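Local atomic coordinates of Ice-binding protein isoform1a (Antarctomyces psychrotrophicus, PDB entry 7BWX), a protein that binds to ice, probably through specific water molecules of its prism planes, and probably serves as an antifreeze protein in an Antarctic ascomycete. Residues 97-111 / 124-137. The protein carries 1 engineered substitution. Sequence-based numbering, arbitrary orientation.
Sequences FVAGVYKYDSAVGLD and SVWVFQLATTLVTY. With SO4 (sulfate ion), chain H.
Trp126 fits its indole under the bend at 97-100: Ala99 CA sits over one face of the five-membered ring, and NE1 donates to Phe97 O (2.9 Å), which lies near the ring plane although the donor stands above the carbonyl plane. Tyr102, its hydroxyl bonded to Val98 O, runs alongside both Trp126 and Phe128; its ring is tilted only 18° from that of Phe128, but displaced laterally enough to give little face-to-face overlap. Gly100 gives this row its hollow, since a CB there would clash with Tyr102 CE1. Cutting Trp126 back to an alanine removes the indole N-H from Phe97 O and would probably open a gap beneath Ala99. Phe128 meets its neighbours with its rim, CE1 against Phe97 CD2 (3.7 Å) and CD1 toward Tyr104 CE1 (4.1 Å). Tyr102, Trp126, Phe128 and Tyr104 point into the interior of a right-handed beta-helix, in which strands 100-104 and 126-130, then 108-110 and 134-136, pair in parallel on successive coils. Beyond the aromatics, Leu130 pushes CD2 against Tyr104 CD1 (3.6 Å) and CD1 against Val108 CG2 (3.7 Å); the latter methyl, held between backbone N and carbonyl carbon (chi1 of CG1 -55°), also meets Leu134 CD1. On the other face of the first strand pair, Val101 CG1 presses on the Gln129 amide at CD (3.5 Å), whose NE2 is bonded to Gly77 O and Leu80 O. At the turn, a sulfate, probably from the crystallisation liquor, accepts hydrogen bonds from Ala107 N and Thr132 OG1, and a water links Ser106 O with Thr132 N and Thr133 O. Tyr137 lays its ring beside Gly109, where a CB would strike CE2.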
ATOM      1  N   PHE A  97      10.491  -8.630  11.243  1.00 22.69           N
ATOM      2  CA  PHE A  97       9.831  -7.697  12.196  1.00 21.90           C
ATOM      3  C   PHE A  97       8.600  -8.326  12.824  1.00 21.57           C
ATOM      4  O   PHE A  97       7.675  -8.742  12.113  1.00 20.28           O
ATOM      5  CB  PHE A  97       9.468  -6.386  11.493  1.00 22.53           C
ATOM      6  CG  PHE A  97      10.674  -5.552  11.168  1.00 26.71           C
ATOM      7  CD1 PHE A  97      11.817  -5.596  11.969  1.00 30.87           C
ATOM      8  CD2 PHE A  97      10.679  -4.702  10.080  1.00 29.93           C
ATOM      9  CE1 PHE A  97      12.932  -4.813  11.673  1.00 32.35           C
ATOM     10  CE2 PHE A  97      11.782  -3.911   9.781  1.00 26.90           C
ATOM     11  CZ  PHE A  97      12.906  -3.971  10.569  1.00 31.67           C
ATOM     12  N   VAL A  98       8.552  -8.314  14.150  1.00 19.71           N
ATOM     13  CA  VAL A  98       7.304  -8.608  14.906  1.00 21.67           C
ATOM     14  C   VAL A  98       6.404  -7.363  14.870  1.00 19.32           C
ATOM     15  O   VAL A  98       6.875  -6.288  14.457  1.00 20.18           O
ATOM     16  CB  VAL A  98       7.588  -9.114  16.336  1.00 22.55           C
ATOM     17  CG1 VAL A  98       8.375 -10.437  16.318  1.00 25.91           C
ATOM     18  CG2 VAL A  98       8.324  -8.101  17.178  1.00 25.14           C
ATOM     19  N   ALA A  99       5.162  -7.537  15.301  1.00 23.70           N
ATOM     20  CA  ALA A  99       4.125  -6.496  15.385  1.00 22.56           C
ATOM     21  C   ALA A  99       4.756  -5.237  15.970  1.00 24.75           C
ATOM     22  O   ALA A  99       5.500  -5.313  16.950  1.00 20.07           O
ATOM     23  CB  ALA A  99       2.950  -6.955  16.186  1.00 23.46           C
ATOM     24  N   GLY A 100       4.470  -4.085  15.387  1.00 20.89           N
ATOM     25  CA  GLY A 100       4.887  -2.811  16.001  1.00 21.04           C
ATOM     26  C   GLY A 100       4.532  -1.625  15.123  1.00 20.09           C
ATOM     27  O   GLY A 100       4.048  -1.825  13.998  1.00 17.55           O
ATOM     28  N   VAL A 101       4.751  -0.434  15.662  1.00 19.95           N
ATOM     29  CA  VAL A 101       4.748   0.854  14.937  1.00 18.99           C
ATOM     30  C   VAL A 101       6.207   1.236  14.799  1.00 19.01           C
ATOM     31  O   VAL A 101       6.869   1.573  15.838  1.00 20.71           O
ATOM     32  CB  VAL A 101       3.880   1.877  15.696  1.00 18.26           C
ATOM     33  CG1 VAL A 101       3.729   3.197  14.943  1.00 19.22           C
ATOM     34  CG2 VAL A 101       2.528   1.274  16.012  1.00 18.96           C
ATOM     35  N   TYR A 102       6.727   1.152  13.587  1.00 17.51           N
ATOM     36  CA  TYR A 102       8.158   1.369  13.272  1.00 19.19           C
ATOM     37  C   TYR A 102       8.304   2.751  12.643  1.00 21.82           C
ATOM     38  O   TYR A 102       7.691   3.014  11.558  1.00 19.08           O
ATOM     39  CB  TYR A 102       8.647   0.300  12.295  1.00 20.35           C
ATOM     40  CG  TYR A 102       8.703  -1.080  12.894  1.00 21.28           C
ATOM     41  CD1 TYR A 102       7.586  -1.871  13.026  1.00 21.84           C
ATOM     42  CD2 TYR A 102       9.909  -1.608  13.331  1.00 23.82           C
ATOM     43  CE1 TYR A 102       7.652  -3.143  13.577  1.00 22.23           C
ATOM     44  CE2 TYR A 102       9.985  -2.836  13.959  1.00 22.63           C
ATOM     45  CZ  TYR A 102       8.861  -3.618  14.057  1.00 25.02           C
ATOM     46  OH  TYR A 102       8.955  -4.839  14.666  1.00 25.37           O
ATOM     47  N   LYS A 103       9.072   3.620  13.294  1.00 20.27           N
ATOM     48  CA  LYS A 103       9.317   5.002  12.826  1.00 21.08           C
ATOM     49  C   LYS A 103      10.614   5.058  12.047  1.00 19.53           C
ATOM     50  O   LYS A 103      11.719   4.753  12.614  1.00 19.94           O
ATOM     51  CB  LYS A 103       9.289   5.958  14.025  1.00 24.80           C
ATOM     52  CG  LYS A 103       9.703   7.394  13.744  1.00 31.77           C
ATOM     53  CD  LYS A 103       9.393   8.339  14.915  1.00 38.55           C
ATOM     54  CE  LYS A 103      10.499   8.423  15.937  1.00 47.43           C
ATOM     55  NZ  LYS A 103      11.713   9.069  15.369  1.00 51.00           N
ATOM     56  N   TYR A 104      10.536   5.528  10.811  1.00 17.28           N
ATOM     57  CA  TYR A 104      11.692   5.823   9.953  1.00 17.24           C
ATOM     58  C   TYR A 104      11.683   7.301   9.596  1.00 19.93           C
ATOM     59  O   TYR A 104      10.679   7.780   8.959  1.00 19.71           O
ATOM     60  CB  TYR A 104      11.678   4.954   8.695  1.00 18.70           C
ATOM     61  CG  TYR A 104      11.917   3.483   8.954  1.00 19.33           C
ATOM     62  CD1 TYR A 104      10.902   2.650   9.381  1.00 18.92           C
ATOM     63  CD2 TYR A 104      13.168   2.929   8.763  1.00 19.81           C
ATOM     64  CE1 TYR A 104      11.104   1.301   9.629  1.00 20.69           C
ATOM     65  CE2 TYR A 104      13.390   1.576   8.984  1.00 21.11           C
ATOM     66  CZ  TYR A 104      12.366   0.764   9.433  1.00 21.27           C
ATOM     67  OH  TYR A 104      12.609  -0.564   9.619  1.00 20.56           O
ATOM     68  N   ASP A 105      12.788   8.003   9.876  1.00 19.56           N
ATOM     69  CA  ASP A 105      12.848   9.469   9.692  1.00 22.56           C
ATOM     70  C   ASP A 105      13.253   9.850   8.286  1.00 21.88           C
ATOM     71  O   ASP A 105      13.125  11.023   7.958  1.00 21.64           O
ATOM     72  CB  ASP A 105      13.863  10.127  10.616  1.00 26.98           C
ATOM     73  CG  ASP A 105      13.636   9.811  12.068  1.00 32.49           C
ATOM     74  OD1 ASP A 105      12.455   9.696  12.473  1.00 34.20           O
ATOM     75  OD2 ASP A 105      14.669   9.705  12.791  1.00 42.11           O
ATOM     76  N   SER A 106      13.770   8.946   7.467  1.00 19.79           N
ATOM     77  CA  SER A 106      14.239   9.372   6.139  1.00 22.60           C
ATOM     78  C   SER A 106      13.847   8.326   5.075  1.00 18.14           C
ATOM     79  O   SER A 106      13.129   7.389   5.424  1.00 18.96           O
ATOM     80  CB  SER A 106      15.722   9.671   6.267  1.00 30.36           C
ATOM     81  OG  SER A 106      16.435   8.478   6.529  1.00 39.03           O
ATOM     82  N   ALA A 107      14.312   8.511   3.860  1.00 18.67           N
ATOM     83  CA  ALA A 107      14.020   7.672   2.691  1.00 19.18           C
ATOM     84  C   ALA A 107      14.419   6.228   3.007  1.00 20.77           C
ATOM     85  O   ALA A 107      15.508   6.010   3.600  1.00 19.63           O
ATOM     86  CB  ALA A 107      14.732   8.205   1.490  1.00 20.56           C
ATOM     87  N   VAL A 108      13.521   5.280   2.738  1.00 17.61           N
ATOM     88  CA  VAL A 108      13.803   3.842   2.980  1.00 19.91           C
ATOM     89  C   VAL A 108      13.686   3.084   1.670  1.00 19.61           C
ATOM     90  O   VAL A 108      12.865   3.450   0.793  1.00 17.54           O
ATOM     91  CB  VAL A 108      12.913   3.218   4.061  1.00 22.89           C
ATOM     92  CG1 VAL A 108      12.995   3.977   5.370  1.00 25.14           C
ATOM     93  CG2 VAL A 108      11.478   3.116   3.614  1.00 28.10           C
ATOM     94  N   GLY A 109      14.496   2.041   1.576  1.00 20.40           N
ATOM     95  CA  GLY A 109      14.554   1.097   0.460  1.00 18.96           C
ATOM     96  C   GLY A 109      14.343  -0.300   0.963  1.00 18.62           C
ATOM     97  O   GLY A 109      14.689  -0.585   2.116  1.00 18.47           O
ATOM     98  N   LEU A 110      13.799  -1.157   0.106  1.00 20.16           N
ATOM     99  CA  LEU A 110      13.647  -2.600   0.375  1.00 20.55           C
ATOM    100  C   LEU A 110      14.269  -3.334  -0.800  1.00 20.81           C
ATOM    101  O   LEU A 110      13.698  -3.377  -1.887  1.00 19.97           O
ATOM    102  CB  LEU A 110      12.183  -2.949   0.601  1.00 22.08           C
ATOM    103  CG  LEU A 110      11.789  -4.432   0.570  1.00 26.05           C
ATOM    104  CD1 LEU A 110      12.745  -5.292   1.347  1.00 26.21           C
ATOM    105  CD2 LEU A 110      10.378  -4.535   1.138  1.00 28.42           C
ATOM    106  N   ASP A 111      15.466  -3.852  -0.558  1.00 21.48           N
ATOM    107  CA  ASP A 111      16.210  -4.715  -1.489  1.00 23.02           C
ATOM    108  C   ASP A 111      16.307  -6.073  -0.799  1.00 24.22           C
ATOM    109  O   ASP A 111      16.742  -6.107   0.353  1.00 26.27           O
ATOM    110  CB  ASP A 111      17.562  -4.071  -1.770  1.00 26.11           C
ATOM    111  CG  ASP A 111      18.328  -4.733  -2.887  1.00 31.16           C
ATOM    112  OD1 ASP A 111      17.707  -5.424  -3.727  1.00 29.66           O
ATOM    113  OD2 ASP A 111      19.520  -4.476  -2.952  1.00 36.60           O
ATOM    114  N   SER A 124      -1.711  -9.575  15.187  1.00 23.30           N
ATOM    115  CA  SER A 124      -0.484  -8.751  15.022  1.00 22.88           C
ATOM    116  C   SER A 124      -0.759  -7.600  14.027  1.00 22.42           C
ATOM    117  O   SER A 124      -1.279  -7.889  12.954  1.00 19.37           O
ATOM    118  CB  SER A 124       0.662  -9.604  14.518  1.00 23.82           C
ATOM    119  OG  SER A 124       1.259 -10.366  15.571  1.00 24.28           O
ATOM    120  N   VAL A 125      -0.353  -6.370  14.353  1.00 21.43           N
ATOM    121  CA  VAL A 125      -0.443  -5.214  13.419  1.00 20.79           C
ATOM    122  C   VAL A 125       0.939  -4.625  13.207  1.00 19.59           C
ATOM    123  O   VAL A 125       1.743  -4.540  14.183  1.00 18.44           O
ATOM    124  CB  VAL A 125      -1.463  -4.179  13.931  1.00 21.83           C
ATOM    125  CG1 VAL A 125      -1.391  -2.901  13.124  1.00 20.80           C
ATOM    126  CG2 VAL A 125      -2.859  -4.752  13.910  1.00 22.62           C
ATOM    127  N   TRP A 126       1.234  -4.253  11.948  1.00 18.23           N
ATOM    128  CA  TRP A 126       2.433  -3.502  11.550  1.00 17.08           C
ATOM    129  C   TRP A 126       2.002  -2.150  10.970  1.00 17.31           C
ATOM    130  O   TRP A 126       1.183  -2.107  10.019  1.00 16.61           O
ATOM    131  CB  TRP A 126       3.297  -4.232  10.541  1.00 17.42           C
ATOM    132  CG  TRP A 126       3.915  -5.499  11.028  1.00 19.37           C
ATOM    133  CD1 TRP A 126       5.201  -5.712  11.439  1.00 20.53           C
ATOM    134  CD2 TRP A 126       3.233  -6.746  11.154  1.00 18.14           C
ATOM    135  NE1 TRP A 126       5.356  -7.022  11.806  1.00 20.94           N
ATOM    136  CE2 TRP A 126       4.170  -7.684  11.617  1.00 20.61           C
ATOM    137  CE3 TRP A 126       1.936  -7.149  10.903  1.00 18.43           C
ATOM    138  CZ2 TRP A 126       3.812  -9.009  11.868  1.00 21.86           C
ATOM    139  CZ3 TRP A 126       1.587  -8.459  11.119  1.00 22.43           C
ATOM    140  CH2 TRP A 126       2.513  -9.373  11.604  1.00 20.33           C
ATOM    141  N   VAL A 127       2.581  -1.087  11.494  1.00 15.96           N
ATOM    142  CA  VAL A 127       2.444   0.271  10.906  1.00 16.06           C
ATOM    143  C   VAL A 127       3.859   0.768  10.676  1.00 17.29           C
ATOM    144  O   VAL A 127       4.594   0.970  11.661  1.00 16.95           O
ATOM    145  CB  VAL A 127       1.627   1.235  11.779  1.00 17.10           C
ATOM    146  CG1 VAL A 127       1.517   2.567  11.070  1.00 17.93           C
ATOM    147  CG2 VAL A 127       0.286   0.694  12.151  1.00 17.20           C
ATOM    148  N   PHE A 128       4.238   0.909   9.413  1.00 16.39           N
ATOM    149  CA  PHE A 128       5.501   1.512   9.012  1.00 16.10           C
ATOM    150  C   PHE A 128       5.253   2.991   8.780  1.00 15.97           C
ATOM    151  O   PHE A 128       4.624   3.340   7.784  1.00 15.97           O
ATOM    152  CB  PHE A 128       6.079   0.754   7.833  1.00 16.89           C
ATOM    153  CG  PHE A 128       6.508  -0.644   8.215  1.00 17.09           C
ATOM    154  CD1 PHE A 128       7.783  -0.886   8.703  1.00 19.35           C
ATOM    155  CD2 PHE A 128       5.645  -1.709   8.057  1.00 19.13           C
ATOM    156  CE1 PHE A 128       8.170  -2.169   9.084  1.00 19.30           C
ATOM    157  CE2 PHE A 128       6.029  -3.000   8.390  1.00 21.08           C
ATOM    158  CZ  PHE A 128       7.296  -3.224   8.914  1.00 20.20           C
ATOM    159  N   GLN A 129       5.860   3.809   9.637  1.00 15.64           N
ATOM    160  CA  GLN A 129       5.781   5.289   9.568  1.00 16.39           C
ATOM    161  C   GLN A 129       7.011   5.741   8.808  1.00 16.00           C
ATOM    162  O   GLN A 129       8.104   5.889   9.449  1.00 16.50           O
ATOM    163  CB  GLN A 129       5.679   5.914  10.964  1.00 15.47           C
ATOM    164  CG  GLN A 129       4.503   5.410  11.772  1.00 16.39           C
ATOM    165  CD  GLN A 129       4.491   6.044  13.140  1.00 18.64           C
ATOM    166  OE1 GLN A 129       5.524   6.065  13.818  1.00 18.21           O
ATOM    167  NE2 GLN A 129       3.333   6.530  13.565  1.00 15.96           N
ATOM    168  N   LEU A 130       6.887   5.870   7.491  1.00 15.35           N
ATOM    169  CA  LEU A 130       8.002   6.251   6.602  1.00 15.54           C
ATOM    170  C   LEU A 130       7.893   7.753   6.336  1.00 17.88           C
ATOM    171  O   LEU A 130       6.959   8.188   5.680  1.00 16.60           O
ATOM    172  CB  LEU A 130       7.952   5.399   5.334  1.00 16.04           C
ATOM    173  CG  LEU A 130       7.802   3.893   5.568  1.00 17.88           C
ATOM    174  CD1 LEU A 130       7.830   3.110   4.268  1.00 19.63           C
ATOM    175  CD2 LEU A 130       8.874   3.352   6.507  1.00 17.46           C
ATOM    176  N   ALA A 131       8.757   8.554   6.945  1.00 17.35           N
ATOM    177  CA  ALA A 131       8.592  10.019   6.906  1.00 17.78           C
ATOM    178  C   ALA A 131       8.615  10.537   5.465  1.00 18.55           C
ATOM    179  O   ALA A 131       7.975  11.556   5.253  1.00 18.63           O
ATOM    180  CB  ALA A 131       9.632  10.720   7.741  1.00 20.69           C
ATOM    181  N   THR A 132       9.372   9.957   4.541  1.00 15.43           N
ATOM    182  CA  THR A 132       9.441  10.460   3.153  1.00 16.38           C
ATOM    183  C   THR A 132       9.094   9.328   2.174  1.00 17.22           C
ATOM    184  O   THR A 132       7.933   8.883   2.191  1.00 16.61           O
ATOM    185  CB  THR A 132      10.764  11.160   2.833  1.00 19.89           C
ATOM    186  OG1 THR A 132      11.854  10.241   2.916  1.00 18.63           O
ATOM    187  CG2 THR A 132      10.996  12.366   3.730  1.00 20.89           C
ATOM    188  N   THR A 133      10.044   8.911   1.332  1.00 15.50           N
ATOM    189  CA  THR A 133       9.823   7.966   0.226  1.00 15.53           C
ATOM    190  C   THR A 133       9.956   6.506   0.684  1.00 16.27           C
ATOM    191  O   THR A 133      10.666   6.185   1.702  1.00 16.85           O
ATOM    192  CB  THR A 133      10.771   8.272  -0.934  1.00 15.85           C
ATOM    193  OG1 THR A 133      12.074   8.269  -0.363  1.00 17.87           O
ATOM    194  CG2 THR A 133      10.481   9.585  -1.617  1.00 16.05           C
ATOM    195  N   LEU A 134       9.267   5.636  -0.049  1.00 14.92           N
ATOM    196  CA  LEU A 134       9.473   4.176  -0.018  1.00 16.68           C
ATOM    197  C   LEU A 134       9.836   3.790  -1.434  1.00 16.13           C
ATOM    198  O   LEU A 134       9.063   4.072  -2.356  1.00 15.45           O
ATOM    199  CB  LEU A 134       8.208   3.448   0.460  1.00 16.22           C
ATOM    200  CG  LEU A 134       8.243   1.922   0.252  1.00 17.16           C
ATOM    201  CD1 LEU A 134       9.278   1.265   1.133  1.00 17.20           C
ATOM    202  CD2 LEU A 134       6.885   1.325   0.535  1.00 18.59           C
ATOM    203  N   VAL A 135      10.978   3.157  -1.602  1.00 15.67           N
ATOM    204  CA  VAL A 135      11.368   2.529  -2.888  1.00 14.98           C
ATOM    205  C   VAL A 135      11.647   1.050  -2.626  1.00 15.45           C
ATOM    206  O   VAL A 135      12.513   0.739  -1.768  1.00 14.78           O
ATOM    207  CB  VAL A 135      12.592   3.215  -3.485  1.00 15.43           C
ATOM    208  CG1 VAL A 135      13.053   2.473  -4.739  1.00 17.67           C
ATOM    209  CG2 VAL A 135      12.323   4.684  -3.789  1.00 15.89           C
ATOM    210  N   THR A 136      10.949   0.173  -3.312  1.00 15.52           N
ATOM    211  CA  THR A 136      11.244  -1.278  -3.299  1.00 15.88           C
ATOM    212  C   THR A 136      12.009  -1.574  -4.575  1.00 16.01           C
ATOM    213  O   THR A 136      11.721  -0.971  -5.645  1.00 16.29           O
ATOM    214  CB  THR A 136       9.979  -2.087  -3.042  1.00 15.88           C
ATOM    215  OG1 THR A 136       9.163  -2.121  -4.224  1.00 15.85           O
ATOM    216  CG2 THR A 136       9.219  -1.563  -1.846  1.00 16.38           C
ATOM    217  N   TYR A 137      13.002  -2.467  -4.475  1.00 16.60           N
ATOM    218  CA  TYR A 137      13.890  -2.789  -5.618  1.00 17.75           C
ATOM    219  C   TYR A 137      13.297  -3.959  -6.406  1.00 16.74           C
ATOM    220  O   TYR A 137      12.374  -4.632  -5.941  1.00 17.18           O
ATOM    221  CB  TYR A 137      15.333  -2.935  -5.110  1.00 21.26           C
ATOM    222  CG  TYR A 137      15.860  -1.577  -4.702  1.00 26.63           C
ATOM    223  CD1 TYR A 137      16.133  -0.616  -5.679  1.00 35.92           C
ATOM    224  CD2 TYR A 137      15.845  -1.162  -3.384  1.00 27.08           C
ATOM    225  CE1 TYR A 137      16.526   0.675  -5.351  1.00 40.21           C
ATOM    226  CE2 TYR A 137      16.302   0.092  -3.028  1.00 31.82           C
ATOM    227  CZ  TYR A 137      16.620   1.025  -4.011  1.00 42.58           C
ATOM    228  OH  TYR A 137      16.990   2.303  -3.687  1.00 45.52           O
TER
HETATM  229  S   SO4 H 302      15.096  12.001   2.508  1.00 55.85           S
HETATM  230  O1  SO4 H 302      13.835  11.719   1.803  1.00 42.72           O
HETATM  231  O2  SO4 H 302      16.185  11.934   1.566  1.00 56.61           O
HETATM  232  O3  SO4 H 302      15.010  13.328   3.096  1.00 61.84           O
HETATM  233  O4  SO4 H 302      15.373  11.031   3.576  1.00 45.84           O
HETATM  234  O   HOH W   1       4.036 -10.277  15.833  1.00 20.89           O
HETATM  235  O   HOH W   2      10.514   7.335   4.379  1.00 15.15           O
HETATM  236  O   HOH W   3      13.064   5.830  -0.595  1.00 18.32           O